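Local coordinates for protein 5-carboxyvanillate decarboxylase (Sphingomonas paucimobilis, PDB 4L6D) that probably removes the 5-carboxyl group of 5-carboxyvanillate to give vanillate, as a manganese-binding member of the amidohydrolase family, at residues V11-R25 with Y40-S54. Numbering follows the deposited sequence.
With VNL (4-hydroxy-3-methoxybenzoate), chain J.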
loop_
_atom_site.group_PDB
_atom_site.type_symbol
_atom_site.label_atom_id
_atom_site.label_comp_id
_atom_site.label_asym_id
_atom_site.label_seq_id
_atom_site.Cartn_x
_atom_site.Cartn_y
_atom_site.Cartn_z
ATOM N N VAL A 11 21.143 12.260 7.295
ATOM C CA VAL A 11 22.161 13.278 7.500
ATOM C C VAL A 11 22.199 14.142 6.235
ATOM O O VAL A 11 21.688 13.739 5.198
ATOM C CB VAL A 11 23.548 12.626 7.770
ATOM C CG1 VAL A 11 24.080 11.901 6.515
ATOM C CG2 VAL A 11 24.555 13.630 8.289
ATOM N N THR A 12 22.783 15.330 6.318
ATOM C CA THR A 12 23.077 16.074 5.100
ATOM C C THR A 12 24.441 16.734 5.219
ATOM O O THR A 12 25.066 16.695 6.282
ATOM C CB THR A 12 21.996 17.101 4.751
ATOM O OG1 THR A 12 22.236 17.607 3.428
ATOM C CG2 THR A 12 21.988 18.260 5.756
ATOM N N PHE A 13 24.893 17.325 4.122
ATOM C CA PHE A 13 26.200 17.965 4.054
ATOM C C PHE A 13 26.040 19.291 3.338
ATOM O O PHE A 13 25.170 19.426 2.475
ATOM C CB PHE A 13 27.192 17.071 3.299
ATOM C CG PHE A 13 27.295 15.680 3.859
ATOM C CD1 PHE A 13 28.001 15.445 5.030
ATOM C CD2 PHE A 13 26.693 14.616 3.209
ATOM C CE1 PHE A 13 28.087 14.158 5.556
ATOM C CE2 PHE A 13 26.781 13.326 3.722
ATOM C CZ PHE A 13 27.482 13.102 4.898
ATOM N N GLN A 14 26.863 20.274 3.691
ATOM C CA GLN A 14 26.676 21.627 3.171
ATOM C C GLN A 14 26.591 21.759 1.640
ATOM O O GLN A 14 25.750 22.499 1.144
ATOM C CB GLN A 14 27.709 22.598 3.757
ATOM C CG GLN A 14 27.264 24.061 3.727
ATOM C CD GLN A 14 25.975 24.289 4.499
ATOM O OE1 GLN A 14 25.786 23.742 5.588
ATOM N NE2 GLN A 14 25.074 25.085 3.929
ATOM N N PRO A 15 27.447 21.047 0.883
ATOM C CA PRO A 15 27.291 21.221 -0.571
ATOM C C PRO A 15 25.909 20.794 -1.085
ATOM O O PRO A 15 25.403 21.402 -2.031
ATOM C CB PRO A 15 28.387 20.318 -1.150
ATOM C CG PRO A 15 29.446 20.291 -0.071
ATOM C CD PRO A 15 28.645 20.251 1.218
ATOM N N VAL A 16 25.309 19.773 -0.477
ATOM C CA VAL A 16 23.977 19.328 -0.887
ATOM C C VAL A 16 22.903 20.323 -0.420
ATOM O O VAL A 16 21.999 20.693 -1.183
ATOM C CB VAL A 16 23.672 17.905 -0.380
ATOM C CG1 VAL A 16 22.293 17.454 -0.851
ATOM C CG2 VAL A 16 24.752 16.938 -0.871
ATOM N N VAL A 17 23.026 20.771 0.825
ATOM C CA VAL A 17 22.140 21.807 1.353
ATOM C C VAL A 17 22.130 23.016 0.430
ATOM O O VAL A 17 21.062 23.500 0.049
ATOM C CB VAL A 17 22.562 22.244 2.768
ATOM C CG1 VAL A 17 21.800 23.508 3.197
ATOM C CG2 VAL A 17 22.324 21.122 3.755
ATOM N N ASP A 18 23.314 23.487 0.044
ATOM C CA ASP A 18 23.407 24.685 -0.787
ATOM C C ASP A 18 22.731 24.463 -2.128
ATOM O O ASP A 18 22.036 25.350 -2.643
ATOM C CB ASP A 18 24.866 25.111 -0.989
ATOM C CG ASP A 18 25.499 25.659 0.288
ATOM O OD1 ASP A 18 24.754 25.959 1.242
ATOM O OD2 ASP A 18 26.741 25.796 0.331
ATOM N N ALA A 19 22.937 23.282 -2.702
ATOM C CA ALA A 19 22.324 22.974 -3.985
ATOM C C ALA A 19 20.799 22.875 -3.880
ATOM O O ALA A 19 20.088 23.315 -4.787
ATOM C CB ALA A 19 22.914 21.697 -4.566
ATOM N N LEU A 20 20.296 22.310 -2.788
ATOM C CA LEU A 20 18.843 22.229 -2.589
ATOM C C LEU A 20 18.211 23.595 -2.301
ATOM O O LEU A 20 17.100 23.843 -2.736
ATOM C CB LEU A 20 18.481 21.226 -1.493
ATOM C CG LEU A 20 18.657 19.768 -1.900
ATOM C CD1 LEU A 20 18.516 18.879 -0.676
ATOM C CD2 LEU A 20 17.631 19.368 -2.956
ATOM N N ARG A 21 18.910 24.465 -1.573
ATOM C CA ARG A 21 18.446 25.846 -1.409
ATOM C C ARG A 21 18.224 26.504 -2.773
ATOM O O ARG A 21 17.177 27.104 -3.023
ATOM C CB ARG A 21 19.438 26.683 -0.588
ATOM C CG ARG A 21 19.482 26.337 0.904
ATOM C CD ARG A 21 19.873 27.574 1.728
ATOM N NE ARG A 21 19.962 27.287 3.159
ATOM C CZ ARG A 21 21.104 27.062 3.802
ATOM N NH1 ARG A 21 22.254 27.093 3.142
ATOM N NH2 ARG A 21 21.098 26.807 5.106
ATOM N N ALA A 22 19.208 26.377 -3.660
ATOM C CA ALA A 22 19.072 26.923 -5.003
ATOM C C ALA A 22 17.941 26.223 -5.761
ATOM O O ALA A 22 17.139 26.877 -6.438
ATOM C CB ALA A 22 20.385 26.811 -5.770
ATOM N N HIS A 23 17.865 24.902 -5.649
ATOM C CA HIS A 23 16.819 24.175 -6.349
ATOM C C HIS A 23 15.419 24.599 -5.906
ATOM O O HIS A 23 14.480 24.619 -6.716
ATOM C CB HIS A 23 16.965 22.670 -6.172
ATOM C CG HIS A 23 16.252 21.894 -7.227
ATOM N ND1 HIS A 23 16.792 21.690 -8.476
ATOM C CD2 HIS A 23 15.026 21.321 -7.243
ATOM C CE1 HIS A 23 15.938 20.996 -9.210
ATOM N NE2 HIS A 23 14.857 20.765 -8.487
ATOM N N SER A 24 15.290 24.943 -4.623
ATOM C CA SER A 24 13.999 25.317 -4.036
ATOM C C SER A 24 13.364 26.531 -4.707
ATOM O O SER A 24 12.157 26.737 -4.591
ATOM C CB SER A 24 14.140 25.587 -2.529
ATOM O OG SER A 24 14.691 26.871 -2.270
ATOM N N ARG A 25 14.179 27.326 -5.400
ATOM C CA ARG A 25 13.711 28.555 -6.044
ATOM C C ARG A 25 13.239 28.321 -7.475
ATOM O O ARG A 25 12.695 29.230 -8.108
ATOM C CB ARG A 25 14.818 29.619 -6.032
ATOM C CG ARG A 25 15.356 29.907 -4.638
ATOM C CD ARG A 25 16.542 30.861 -4.653
ATOM N NE ARG A 25 17.080 30.993 -3.303
ATOM C CZ ARG A 25 18.360 30.842 -2.984
ATOM N NH1 ARG A 25 19.257 30.587 -3.928
ATOM N NH2 ARG A 25 18.740 30.958 -1.717
ATOM N N TYR A 40 14.502 23.460 2.839
ATOM C CA TYR A 40 15.648 24.134 2.217
ATOM C C TYR A 40 15.294 25.457 1.568
ATOM O O TYR A 40 16.169 26.131 1.020
ATOM C CB TYR A 40 16.295 23.222 1.169
ATOM C CG TYR A 40 16.653 21.855 1.692
ATOM C CD1 TYR A 40 17.898 21.618 2.277
ATOM C CD2 TYR A 40 15.747 20.802 1.617
ATOM C CE1 TYR A 40 18.231 20.354 2.761
ATOM C CE2 TYR A 40 16.067 19.538 2.100
ATOM C CZ TYR A 40 17.308 19.323 2.670
ATOM O OH TYR A 40 17.601 18.069 3.147
ATOM N N GLY A 41 14.020 25.834 1.637
ATOM C CA GLY A 41 13.549 27.050 0.992
ATOM C C GLY A 41 13.918 28.336 1.710
ATOM O O GLY A 41 14.320 28.314 2.875
ATOM N N ASP A 42 13.769 29.462 1.017
ATOM C CA ASP A 42 14.138 30.757 1.581
ATOM C C ASP A 42 13.302 31.136 2.801
ATOM O O ASP A 42 13.763 31.864 3.673
ATOM C CB ASP A 42 14.034 31.853 0.520
ATOM C CG ASP A 42 15.112 31.737 -0.536
ATOM O OD1 ASP A 42 16.168 31.147 -0.230
ATOM O OD2 ASP A 42 14.906 32.236 -1.661
ATOM N N GLU A 43 12.081 30.626 2.854
ATOM C CA GLU A 43 11.151 30.948 3.922
ATOM C C GLU A 43 10.647 29.642 4.525
ATOM O O GLU A 43 9.473 29.292 4.377
ATOM C CB GLU A 43 9.991 31.726 3.314
ATOM C CG GLU A 43 9.101 32.460 4.272
ATOM C CD GLU A 43 7.963 33.132 3.537
ATOM O OE1 GLU A 43 6.793 32.778 3.802
ATOM O OE2 GLU A 43 8.248 34.003 2.682
ATOM N N PRO A 44 11.537 28.902 5.210
ATOM C CA PRO A 44 11.220 27.505 5.531
ATOM C C PRO A 44 10.169 27.341 6.630
ATOM O O PRO A 44 10.247 27.993 7.667
ATOM C CB PRO A 44 12.570 26.943 5.989
ATOM C CG PRO A 44 13.285 28.128 6.555
ATOM C CD PRO A 44 12.863 29.302 5.712
ATOM N N ALA A 45 9.209 26.455 6.388
ATOM C CA ALA A 45 8.219 26.088 7.392
ATOM C C ALA A 45 8.820 25.202 8.475
ATOM O O ALA A 45 8.271 25.091 9.567
ATOM C CB ALA A 45 7.049 25.375 6.731
ATOM N N ARG A 46 9.941 24.553 8.155
ATOM C CA ARG A 46 10.616 23.645 9.088
ATOM C C ARG A 46 12.068 24.099 9.239
ATOM O O ARG A 46 12.991 23.412 8.778
ATOM C CB ARG A 46 10.530 22.189 8.583
ATOM C CG ARG A 46 9.073 21.700 8.405
ATOM C CD ARG A 46 8.949 20.355 7.667
ATOM N NE ARG A 46 9.268 19.202 8.513
ATOM C CZ ARG A 46 9.244 17.937 8.101
ATOM N NH1 ARG A 46 8.916 17.643 6.847
ATOM N NH2 ARG A 46 9.551 16.958 8.944
ATOM N N PRO A 47 12.280 25.260 9.888
ATOM C CA PRO A 47 13.590 25.922 9.855
ATOM C C PRO A 47 14.698 25.231 10.662
ATOM O O PRO A 47 15.872 25.504 10.415
ATOM C CB PRO A 47 13.295 27.304 10.443
ATOM C CG PRO A 47 12.137 27.069 11.356
ATOM C CD PRO A 47 11.299 26.022 10.686
ATOM N N ALA A 48 14.346 24.357 11.598
ATOM C CA ALA A 48 15.357 23.695 12.427
ATOM C C ALA A 48 15.958 22.473 11.746
ATOM O O ALA A 48 16.998 21.956 12.165
ATOM C CB ALA A 48 14.757 23.291 13.769
ATOM N N MET A 49 15.299 21.999 10.696
ATOM C CA MET A 49 15.652 20.694 10.152
ATOM C C MET A 49 17.046 20.602 9.517
ATOM O O MET A 49 17.729 19.598 9.695
ATOM C CB MET A 49 14.565 20.200 9.199
ATOM C CG MET A 49 14.732 18.753 8.782
ATOM S SD MET A 49 14.692 17.584 10.163
ATOM C CE MET A 49 12.936 17.437 10.471
ATOM N N ILE A 50 17.474 21.616 8.770
ATOM C CA ILE A 50 18.825 21.571 8.195
ATOM C C ILE A 50 19.886 21.359 9.273
ATOM O O ILE A 50 20.777 20.528 9.120
ATOM C CB ILE A 50 19.151 22.822 7.355
ATOM C CG1 ILE A 50 18.388 22.770 6.032
ATOM C CG2 ILE A 50 20.661 22.934 7.101
ATOM C CD1 ILE A 50 18.415 24.050 5.257
ATOM N N GLY A 51 19.772 22.096 10.371
ATOM C CA GLY A 51 20.724 21.964 11.461
ATOM C C GLY A 51 20.717 20.570 12.068
ATOM O O GLY A 51 21.780 20.001 12.338
ATOM N N ARG A 52 19.528 20.013 12.280
ATOM C CA ARG A 52 19.415 18.691 12.884
ATOM C C ARG A 52 19.922 17.576 11.971
ATOM O O ARG A 52 20.533 16.614 12.437
ATOM C CB ARG A 52 17.981 18.454 13.368
ATOM C CG ARG A 52 17.549 19.564 14.342
ATOM C CD ARG A 52 16.245 19.284 15.046
ATOM N NE ARG A 52 16.332 18.054 15.817
ATOM C CZ ARG A 52 15.609 16.978 15.550
ATOM N NH1 ARG A 52 14.735 17.009 14.554
ATOM N NH2 ARG A 52 15.752 15.881 16.280
ATOM N N LEU A 53 19.686 17.724 10.673
ATOM C CA LEU A 53 20.211 16.786 9.685
ATOM C C LEU A 53 21.731 16.869 9.587
ATOM O O LEU A 53 22.417 15.847 9.432
ATOM C CB LEU A 53 19.614 17.104 8.312
ATOM C CG LEU A 53 18.148 16.699 8.122
ATOM C CD1 LEU A 53 17.551 17.423 6.916
ATOM C CD2 LEU A 53 18.048 15.194 7.914
ATOM N N SER A 54 22.259 18.088 9.668
ATOM C CA SER A 54 23.694 18.307 9.489
ATOM C C SER A 54 24.461 17.813 10.703
ATOM O O SER A 54 25.600 17.370 10.588
ATOM C CB SER A 54 23.998 19.795 9.284
ATOM O OG SER A 54 23.343 20.299 8.131
HETATM C C1 VNL J . 10.291 12.951 6.642
HETATM C CO1 VNL J . 10.290 11.766 7.390
HETATM C CO2 VNL J . 11.236 13.167 5.619
HETATM C CM1 VNL J . 11.247 10.766 7.136
HETATM C CM2 VNL J . 12.184 12.184 5.341
HETATM O OM VNL J . 13.140 12.304 4.366
HETATM C CZ VNL J . 12.195 10.948 6.128
HETATM C CC VNL J . 9.284 14.024 6.959
HETATM C CV VNL J . 13.191 13.482 3.540
HETATM O O1 VNL J . 8.634 13.993 8.039
HETATM O O2 VNL J . 9.157 14.979 6.156
HETATM O O3 VNL J . 13.332 10.196 6.033
HETATM O O HOH W 1 20.070 17.413 1.951
HETATM O O HOH W 2 27.010 16.779 8.250
HETATM O O HOH W 3 25.187 21.091 6.344
HETATM O O HOH W 4 12.961 28.977 -1.761
#
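Tyr-40 lays one face of its ring against Leu-20 of helix 14-23. The methyl CD1 of Leu-20 sits 3.7 Å from the ring centroid, 14° off the normal, in a CH-pi contact. CB of the same leucine meets the ring at CG. Val-17 CG2 comes to the ring edge, and its CG1 packs on Ile-50 CD1 at 4.0 Å. Tyr-40 has CG anti to its own carbonyl carbon (chi1 -53°), which turns the ring to helix 14-23 and sends OH toward Thr-12. There one water joins Tyr-40 OH to Thr-12 OG1. Replacing Tyr-40 by alanine is likely to open a gap beside Leu-20 CD1 and Val-17 CG2 and leave the water on Thr-12 OG1 without its tyrosine partner.

At one end, Arg-25 grips Asp-42 side-on in a salt bridge. Arg-25 NE donates to Asp-42 OD2 and Arg-25 NH2 to Asp-42 OD1, both at 3.0 Å and on syn lone pairs. The guanidinium and carboxylate planes are 30° apart. Ser-24 OG donates to Arg-21 O at 2.6 Å and shares a water with Asp-42 N. At the other end, Thr-12 N donates to Leu-53 O at 3.2 Å from above the carbonyl plane. Thr-12 CG2 lies 3.4 Å from Ser-54 OG, which donates a hydrogen bond to Ile-50 O.

Further out, Val-11 pairs with strand 71-76, and Arg-46 binds the vanillate carboxylate through NH1 and, weakly, NH2. The contact joins the end of the first strand of the amidohydrolase TIM barrel and the next helix to helix 49-54 and the loop before it, which carries Arg-46 into the ligand pocket.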